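PDB 5IL6: polyketide synthase/nonribosomal peptide synthetase hybrid RzxB from Pseudomonas fluorescens, which probably removes water from beta-hydroxyacyl intermediates during assembly of the rhizoxin polyketide chain, acting through its dehydratase domain. Local coordinates for residues I251-A254 and D260-F263; Q159-M164 and G213-L218; D208-G213 and L247-R252. All blocks are in the same frame, centred on the assembly; numbering follows the deposited sequence.

All three contacts lie in the C-terminal half of a dehydratase domain and meet around strand 246-254. Interaction 1 pairs the end of that strand with strand 261-268; interaction 3 sets helix 204-212 on its earlier part, and the two share Ile251 and Arg252. Interaction 2 joins helix 154-164 to the chain leaving helix 204-212, and shares Gly213 with interaction 3. The centre of interaction 1 lies about 13 Å from that of interaction 2 and about 12 Å from that of interaction 3. Only interaction 3 includes Asp208, the probable active-site aspartate by family resemblance; interaction 2 meets it where Ile251 CD1 lies 3.7 Å from Val214 N, the two centres about 12 Å apart.

Interaction 1: residues I251-A254 and D260-F263; sequences IRRA and DYCF
Next to the turn of the antiparallel beta hairpin formed by strands 246-254 and 261-268, Arg253 and Phe263 face each other as a non-hydrogen-bonded pair, their CA atoms 4.5 Å apart. Just beyond, Ala254 N donates to Cys262 O at 2.9 Å. The return link is made by water: water 1 donates to Ala254 O and accepts from Cys262 N, bridging two atoms 4.3 Å apart. It also accepts from Arg253 NE at 2.6 Å, in the guanidinium plane. In the hotdog fold of these dehydratases such a hairpin belongs to the sheet that wraps the central helix, and buried Phe263 suits that apolar side, with Ile251 CG2 4.1 Å from its CD2. Arg253 is partly exposed, its aliphatic part on Phe263 and its charged end toward Glu221 and water. Its CG is anti to the backbone N, and the bend at chi2 (94°) lays CD on Phe263 CE2, 3.5 Å away, and turns the guanidinium toward Tyr261. There NH2 comes to the ring edge, 3.5 Å from Tyr261 CD2, which lies over one face of the guanidinium, the two planes 53° apart. NH2 also reaches water 2, which donates to Asp260 O, while NH1 forms a salt bridge with Glu221. A leucine here would probably leave Glu221 without its cation and water 1 without one of its three protein partners.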
loop_
_atom_site.group_PDB
_atom_site.type_symbol
_atom_site.label_atom_id
_atom_site.label_comp_id
_atom_site.label_asym_id
_atom_site.label_seq_id
_atom_site.Cartn_x
_atom_site.Cartn_y
_atom_site.Cartn_z
ATOM N N ILE A 251 -8.445 -10.582 -6.120
ATOM C CA ILE A 251 -7.013 -10.814 -6.278
ATOM C C ILE A 251 -6.822 -11.889 -7.336
ATOM O O ILE A 251 -7.495 -12.926 -7.302
ATOM C CB ILE A 251 -6.358 -11.233 -4.950
ATOM C CG1 ILE A 251 -6.606 -10.170 -3.873
ATOM C CG2 ILE A 251 -4.860 -11.459 -5.143
ATOM C CD1 ILE A 251 -6.196 -10.595 -2.481
ATOM N N ARG A 252 -5.906 -11.641 -8.273
ATOM C CA ARG A 252 -5.584 -12.593 -9.330
ATOM C C ARG A 252 -4.077 -12.784 -9.380
ATOM O O ARG A 252 -3.331 -11.810 -9.517
ATOM C CB ARG A 252 -6.103 -12.117 -10.691
ATOM C CG ARG A 252 -5.582 -12.928 -11.878
ATOM C CD ARG A 252 -5.851 -14.416 -11.702
ATOM N NE ARG A 252 -5.565 -15.188 -12.908
ATOM C CZ ARG A 252 -6.359 -15.225 -13.974
ATOM N NH1 ARG A 252 -7.485 -14.522 -13.995
ATOM N NH2 ARG A 252 -6.026 -15.963 -15.023
ATOM N N ARG A 253 -3.636 -14.032 -9.263
ATOM C CA ARG A 253 -2.234 -14.356 -9.479
ATOM C C ARG A 253 -1.845 -14.043 -10.918
ATOM O O ARG A 253 -2.599 -14.321 -11.857
ATOM C CB ARG A 253 -1.987 -15.831 -9.166
ATOM C CG ARG A 253 -0.545 -16.289 -9.316
ATOM C CD ARG A 253 0.209 -16.212 -8.004
ATOM N NE ARG A 253 1.548 -16.789 -8.124
ATOM C CZ ARG A 253 1.908 -17.982 -7.658
ATOM N NH1 ARG A 253 1.037 -18.757 -7.024
ATOM N NH2 ARG A 253 3.157 -18.405 -7.827
ATOM N N ALA A 254 -0.665 -13.462 -11.089
ATOM C CA ALA A 254 -0.142 -13.108 -12.396
ATOM C C ALA A 254 1.198 -13.790 -12.630
ATOM O O ALA A 254 1.881 -14.180 -11.674
ATOM C CB ALA A 254 0.028 -11.588 -12.529
ATOM N N ASP A 260 10.082 -14.711 -7.478
ATOM C CA ASP A 260 9.138 -13.686 -7.059
ATOM C C ASP A 260 7.702 -14.122 -7.322
ATOM O O ASP A 260 7.434 -15.138 -7.971
ATOM C CB ASP A 260 9.438 -12.367 -7.776
ATOM C CG ASP A 260 10.896 -11.970 -7.663
ATOM O OD1 ASP A 260 11.516 -12.311 -6.631
ATOM O OD2 ASP A 260 11.420 -11.319 -8.590
ATOM N N TYR A 261 6.775 -13.333 -6.781
ATOM C CA TYR A 261 5.344 -13.546 -6.945
ATOM C C TYR A 261 4.700 -12.235 -7.369
ATOM O O TYR A 261 5.090 -11.165 -6.894
ATOM C CB TYR A 261 4.709 -14.051 -5.644
ATOM C CG TYR A 261 5.340 -15.321 -5.123
ATOM C CD1 TYR A 261 6.494 -15.278 -4.353
ATOM C CD2 TYR A 261 4.785 -16.562 -5.404
ATOM C CE1 TYR A 261 7.079 -16.435 -3.878
ATOM C CE2 TYR A 261 5.362 -17.726 -4.932
ATOM C CZ TYR A 261 6.508 -17.655 -4.168
ATOM O OH TYR A 261 7.087 -18.809 -3.695
ATOM N N CYS A 262 3.713 -12.320 -8.257
ATOM C CA CYS A 262 3.073 -11.139 -8.821
ATOM C C CYS A 262 1.560 -11.314 -8.818
ATOM O O CYS A 262 1.053 -12.414 -9.055
ATOM C CB CYS A 262 3.566 -10.879 -10.250
ATOM S SG CYS A 262 3.032 -9.299 -10.935
ATOM N N PHE A 263 0.846 -10.220 -8.546
ATOM C CA PHE A 263 -0.606 -10.246 -8.434
ATOM C C PHE A 263 -1.192 -8.962 -9.000
ATOM O O PHE A 263 -0.540 -7.916 -9.016
ATOM C CB PHE A 263 -1.063 -10.392 -6.974
ATOM C CG PHE A 263 -0.473 -11.575 -6.264
ATOM C CD1 PHE A 263 0.747 -11.472 -5.620
ATOM C CD2 PHE A 263 -1.143 -12.787 -6.233
ATOM C CE1 PHE A 263 1.294 -12.557 -4.965
ATOM C CE2 PHE A 263 -0.601 -13.874 -5.577
ATOM C CZ PHE A 263 0.619 -13.759 -4.943
HETATM O O HOH W 1 3.056 -15.057 -9.418
HETATM O O HOH W 2 5.214 -16.775 -8.917
#

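Interaction 2: residues Q159-M164 and G213-L218; sequences QRFAAM and GVMALL
Met215 reaches across to helix 154-164 and sets its CE methyl over one face of the Phe161 ring, 3.7 Å from the centroid and 16° off the ring normal, a CH-pi contact. Met215 CE lies toward the rim and comes nearest to Phe161 CE1, at 3.6 Å. The sulfur stands farther back above the same face, with SD 5.0 Å from the centroid, a Met-aromatic contact at longer range. Nearer the backbone, Met215 CB comes to the CE2-CZ rim of the Phe161 ring from the same side, 3.6 Å from both atoms. The side chain arches over the ring, touching it with CB at the rim and CE over the face while SD stands off between them. That fit depends on its shape: CG is anti to the backbone N (chi1 -177°), and bends at chi2 and chi3 then turn CE back over the phenyl group. An unbranched, flexible methionine is well suited to fold in this way, and buried Phe161 offers the flat surface it needs. The two partners join a helix flanking the hotdog fold to the chain that follows helix 204-212, where Ala216, Leu217 and Leu218 each donate a backbone N-H to the carbonyl three residues earlier. Packing is looser around this core. Met164 meets Met215 tip to tip, methyl to methyl, with the two CE atoms 4.1 Å apart. Toward the surface, partly exposed Arg160 crosses Met215 at about a right angle, and only the aliphatic base of its chain touches, CG lying 3.8 Å from SD. An arginine serves both needs here, since its greasy stem lies on the sulfur while NH1 extends past it to donate to the Leu219 carbonyl. Leu222 touches both Arg160 and Met215, and Pro226 lies against Arg160 and Met164.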
loop_
_atom_site.group_PDB
_atom_site.type_symbol
_atom_site.label_atom_id
_atom_site.label_comp_id
_atom_site.label_asym_id
_atom_site.label_seq_id
_atom_site.Cartn_x
_atom_site.Cartn_y
_atom_site.Cartn_z
ATOM N N GLN A 159 -0.840 -16.822 10.377
ATOM C CA GLN A 159 0.190 -17.705 10.917
ATOM C C GLN A 159 1.328 -17.884 9.923
ATOM O O GLN A 159 2.493 -18.013 10.316
ATOM C CB GLN A 159 -0.412 -19.062 11.293
ATOM C CG GLN A 159 0.357 -20.267 10.748
ATOM C CD GLN A 159 -0.099 -21.583 11.349
ATOM O OE1 GLN A 159 0.694 -22.309 11.951
ATOM N NE2 GLN A 159 -1.376 -21.900 11.191
ATOM N N ARG A 160 1.012 -17.899 8.626
ATOM C CA ARG A 160 2.067 -18.000 7.623
ATOM C C ARG A 160 2.888 -16.717 7.565
ATOM O O ARG A 160 4.121 -16.770 7.491
ATOM C CB ARG A 160 1.469 -18.324 6.252
ATOM C CG ARG A 160 2.505 -18.720 5.198
ATOM C CD ARG A 160 3.302 -19.952 5.614
ATOM N NE ARG A 160 2.433 -21.069 5.981
ATOM C CZ ARG A 160 2.038 -22.030 5.150
ATOM N NH1 ARG A 160 2.436 -22.039 3.884
ATOM N NH2 ARG A 160 1.244 -22.995 5.592
ATOM N N PHE A 161 2.224 -15.556 7.582
ATOM C CA PHE A 161 2.950 -14.293 7.676
ATOM C C PHE A 161 3.842 -14.276 8.908
ATOM O O PHE A 161 5.003 -13.854 8.845
ATOM C CB PHE A 161 1.975 -13.114 7.720
ATOM C CG PHE A 161 1.421 -12.726 6.379
ATOM C CD1 PHE A 161 2.262 -12.318 5.356
ATOM C CD2 PHE A 161 0.056 -12.748 6.146
ATOM C CE1 PHE A 161 1.753 -11.954 4.124
ATOM C CE2 PHE A 161 -0.458 -12.385 4.916
ATOM C CZ PHE A 161 0.392 -11.986 3.905
ATOM N N ALA A 162 3.308 -14.719 10.047
ATOM C CA ALA A 162 4.087 -14.717 11.278
ATOM C C ALA A 162 5.279 -15.656 11.169
ATOM O O ALA A 162 6.360 -15.363 11.695
ATOM C CB ALA A 162 3.197 -15.108 12.460
ATOM N N ALA A 163 5.103 -16.795 10.491
ATOM C CA ALA A 163 6.209 -17.730 10.318
ATOM C C ALA A 163 7.333 -17.142 9.474
ATOM O O ALA A 163 8.494 -17.529 9.643
ATOM C CB ALA A 163 5.702 -19.029 9.689
ATOM N N MET A 164 7.023 -16.217 8.565
ATOM C CA MET A 164 8.062 -15.577 7.769
ATOM C C MET A 164 8.637 -14.336 8.443
ATOM O O MET A 164 9.618 -13.777 7.941
ATOM C CB MET A 164 7.547 -15.233 6.364
ATOM C CG MET A 164 6.481 -14.160 6.273
ATOM S SD MET A 164 6.051 -13.757 4.559
ATOM C CE MET A 164 5.799 -15.379 3.844
ATOM N N GLY A 213 -4.068 -10.071 1.436
ATOM C CA GLY A 213 -4.950 -11.075 0.869
ATOM C C GLY A 213 -4.282 -12.009 -0.115
ATOM O O GLY A 213 -4.793 -13.108 -0.353
ATOM N N VAL A 214 -3.142 -11.610 -0.689
ATOM C CA VAL A 214 -2.476 -12.470 -1.661
ATOM C C VAL A 214 -2.091 -13.802 -1.033
ATOM O O VAL A 214 -1.945 -14.803 -1.742
ATOM C CB VAL A 214 -1.233 -11.771 -2.259
ATOM C CG1 VAL A 214 -1.596 -10.398 -2.830
ATOM C CG2 VAL A 214 -0.113 -11.656 -1.223
ATOM N N MET A 215 -1.934 -13.839 0.293
ATOM C CA MET A 215 -1.556 -15.078 0.961
ATOM C C MET A 215 -2.580 -16.178 0.723
ATOM O O MET A 215 -2.241 -17.365 0.791
ATOM C CB MET A 215 -1.380 -14.827 2.458
ATOM C CG MET A 215 -0.916 -16.046 3.241
ATOM S SD MET A 215 0.665 -16.662 2.631
ATOM C CE MET A 215 1.780 -15.415 3.270
ATOM N N ALA A 216 -3.836 -15.813 0.447
ATOM C CA ALA A 216 -4.840 -16.817 0.118
ATOM C C ALA A 216 -4.368 -17.701 -1.028
ATOM O O ALA A 216 -4.671 -18.900 -1.068
ATOM C CB ALA A 216 -6.164 -16.142 -0.246
ATOM N N LEU A 217 -3.634 -17.123 -1.973
ATOM C CA LEU A 217 -3.167 -17.837 -3.152
ATOM C C LEU A 217 -1.819 -18.520 -2.956
ATOM O O LEU A 217 -1.364 -19.222 -3.867
ATOM C CB LEU A 217 -3.085 -16.866 -4.335
ATOM C CG LEU A 217 -4.417 -16.222 -4.740
ATOM C CD1 LEU A 217 -4.216 -15.187 -5.833
ATOM C CD2 LEU A 217 -5.412 -17.280 -5.201
ATOM N N LEU A 218 -1.171 -18.347 -1.801
ATOM C CA LEU A 218 0.176 -18.860 -1.587
ATOM C C LEU A 218 0.295 -19.892 -0.474
ATOM O O LEU A 218 1.372 -20.482 -0.325
ATOM C CB LEU A 218 1.140 -17.702 -1.281
ATOM C CG LEU A 218 1.274 -16.619 -2.354
ATOM C CD1 LEU A 218 2.203 -15.520 -1.874
ATOM C CD2 LEU A 218 1.788 -17.213 -3.658
#

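Interaction 3: residues D208-G213 and L247-R252; sequences DAAMQG and LQVQIR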
loop_
_atom_site.group_PDB
_atom_site.type_symbol
_atom_site.label_atom_id
_atom_site.label_comp_id
_atom_site.label_asym_id
_atom_site.label_seq_id
_atom_site.Cartn_x
_atom_site.Cartn_y
_atom_site.Cartn_z
ATOM N N ASP A 208 -3.037 -2.035 3.000
ATOM C CA ASP A 208 -2.164 -3.106 3.467
ATOM C C ASP A 208 -2.922 -4.424 3.567
ATOM O O ASP A 208 -2.419 -5.469 3.137
ATOM C CB ASP A 208 -1.549 -2.721 4.816
ATOM C CG ASP A 208 -0.588 -3.770 5.345
ATOM O OD1 ASP A 208 0.425 -4.045 4.670
ATOM O OD2 ASP A 208 -0.833 -4.299 6.451
ATOM N N ALA A 209 -4.145 -4.390 4.103
ATOM C CA ALA A 209 -4.947 -5.606 4.203
ATOM C C ALA A 209 -5.255 -6.178 2.826
ATOM O O ALA A 209 -5.275 -7.402 2.643
ATOM C CB ALA A 209 -6.243 -5.319 4.960
ATOM N N ALA A 210 -5.514 -5.310 1.845
ATOM C CA ALA A 210 -5.697 -5.785 0.479
ATOM C C ALA A 210 -4.482 -6.577 0.014
ATOM O O ALA A 210 -4.621 -7.639 -0.607
ATOM C CB ALA A 210 -5.963 -4.605 -0.458
ATOM N N MET A 211 -3.280 -6.084 0.323
ATOM C CA MET A 211 -2.063 -6.793 -0.055
ATOM C C MET A 211 -1.902 -8.083 0.739
ATOM O O MET A 211 -1.428 -9.091 0.203
ATOM C CB MET A 211 -0.848 -5.890 0.150
ATOM C CG MET A 211 -0.827 -4.670 -0.748
ATOM S SD MET A 211 0.707 -3.739 -0.583
ATOM C CE MET A 211 0.235 -2.182 -1.322
ATOM N N GLN A 212 -2.274 -8.067 2.021
ATOM C CA GLN A 212 -2.216 -9.287 2.819
ATOM C C GLN A 212 -3.008 -10.411 2.169
ATOM O O GLN A 212 -2.663 -11.589 2.328
ATOM C CB GLN A 212 -2.755 -9.028 4.227
ATOM C CG GLN A 212 -1.955 -8.035 5.050
ATOM C CD GLN A 212 -2.663 -7.676 6.340
ATOM O OE1 GLN A 212 -3.658 -8.302 6.703
ATOM N NE2 GLN A 212 -2.171 -6.652 7.029
ATOM N N GLY A 213 -4.068 -10.071 1.436
ATOM C CA GLY A 213 -4.950 -11.075 0.869
ATOM C C GLY A 213 -4.282 -12.009 -0.115
ATOM O O GLY A 213 -4.793 -13.108 -0.353
ATOM N N LEU A 247 -14.397 -2.910 2.436
ATOM C CA LEU A 247 -14.037 -3.114 1.040
ATOM C C LEU A 247 -14.062 -4.592 0.685
ATOM O O LEU A 247 -13.865 -5.462 1.537
ATOM C CB LEU A 247 -12.640 -2.557 0.741
ATOM C CG LEU A 247 -12.466 -1.045 0.853
ATOM C CD1 LEU A 247 -10.994 -0.677 0.784
ATOM C CD2 LEU A 247 -13.241 -0.337 -0.238
ATOM N N GLN A 248 -14.297 -4.855 -0.598
ATOM C CA GLN A 248 -14.050 -6.150 -1.213
ATOM C C GLN A 248 -12.801 -6.042 -2.073
ATOM O O GLN A 248 -12.588 -5.025 -2.741
ATOM C CB GLN A 248 -15.223 -6.600 -2.090
ATOM C CG GLN A 248 -16.520 -6.861 -1.360
ATOM C CD GLN A 248 -17.617 -7.296 -2.308
ATOM O OE1 GLN A 248 -17.834 -8.489 -2.513
ATOM N NE2 GLN A 248 -18.306 -6.329 -2.905
ATOM N N VAL A 249 -11.979 -7.087 -2.061
ATOM C CA VAL A 249 -10.729 -7.099 -2.811
ATOM C C VAL A 249 -10.693 -8.358 -3.664
ATOM O O VAL A 249 -10.679 -9.473 -3.129
ATOM C CB VAL A 249 -9.500 -7.037 -1.888
ATOM C CG1 VAL A 249 -8.225 -6.971 -2.710
ATOM C CG2 VAL A 249 -9.599 -5.839 -0.950
ATOM N N GLN A 250 -10.673 -8.178 -4.981
ATOM C CA GLN A 250 -10.480 -9.281 -5.911
ATOM C C GLN A 250 -9.001 -9.381 -6.250
ATOM O O GLN A 250 -8.379 -8.384 -6.633
ATOM C CB GLN A 250 -11.299 -9.079 -7.185
ATOM C CG GLN A 250 -11.287 -10.294 -8.094
ATOM C CD GLN A 250 -12.056 -10.083 -9.378
ATOM O OE1 GLN A 250 -12.671 -9.039 -9.588
ATOM N NE2 GLN A 250 -12.015 -11.081 -10.254
ATOM N N ILE A 251 -8.445 -10.582 -6.120
ATOM C CA ILE A 251 -7.013 -10.814 -6.278
ATOM C C ILE A 251 -6.822 -11.889 -7.336
ATOM O O ILE A 251 -7.495 -12.926 -7.302
ATOM C CB ILE A 251 -6.358 -11.233 -4.950
ATOM C CG1 ILE A 251 -6.606 -10.170 -3.873
ATOM C CG2 ILE A 251 -4.860 -11.459 -5.143
ATOM C CD1 ILE A 251 -6.196 -10.595 -2.481
ATOM N N ARG A 252 -5.906 -11.641 -8.273
ATOM C CA ARG A 252 -5.584 -12.593 -9.330
ATOM C C ARG A 252 -4.077 -12.784 -9.380
ATOM O O ARG A 252 -3.331 -11.810 -9.517
ATOM C CB ARG A 252 -6.103 -12.117 -10.691
ATOM C CG ARG A 252 -5.582 -12.928 -11.878
ATOM C CD ARG A 252 -5.851 -14.416 -11.702
ATOM N NE ARG A 252 -5.565 -15.188 -12.908
ATOM C CZ ARG A 252 -6.359 -15.225 -13.974
ATOM N NH1 ARG A 252 -7.485 -14.522 -13.995
ATOM N NH2 ARG A 252 -6.026 -15.963 -15.023
#
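Helix 204-212 and strand 246-254 pass close enough to bring the CA atoms of Ala210 and Val249 to 6.2 Å, and those of Gly213 and Ile251 to 7.4 Å. A helix laid against a curved antiparallel sheet is the core of the hotdog fold, and here no hydrogen bond links the two; small residues let them approach. Ala210 sets its CB against both methyls of Val249, 3.9 Å from CG2 and 4.0 Å from CG1. Beta-branched Val249 fits a strand, and its forked end suits the short alanine. Along the strand its neighbours alternate, with Gln250 turned to the other side, where it bonds with Gln184 and Asp143.

Away from the strand the helix carries Met211, packed on Ala54 and Ile57, and a polar pair, Asp208 and Gln212. Gln212 NE2 donates to Asp208 OD2 at 2.8 Å, well bent (136°) and from above the carboxylate plane, and so spans one turn of the helix. Asp208 and Gln212 have the spacing of the DxxxQ motif of polyketide synthase dehydratases, whose aspartate pairs with a histidine of the other hotdog half in catalysis, a role Asp208 probably shares. Gln212 is further held by Tyr158 OH, which bonds to its OE1, and by the backbone O of His172, to which NE2 donates.

At the helix end the chain comes down onto Ile251. With chi2 extended (171°), the isoleucine sends CD1 to within 3.8 Å of Ala210 O. Gly213, lacking a side chain, lets Ile251 CD1 settle against its backbone, 3.4 Å from Gly213 C.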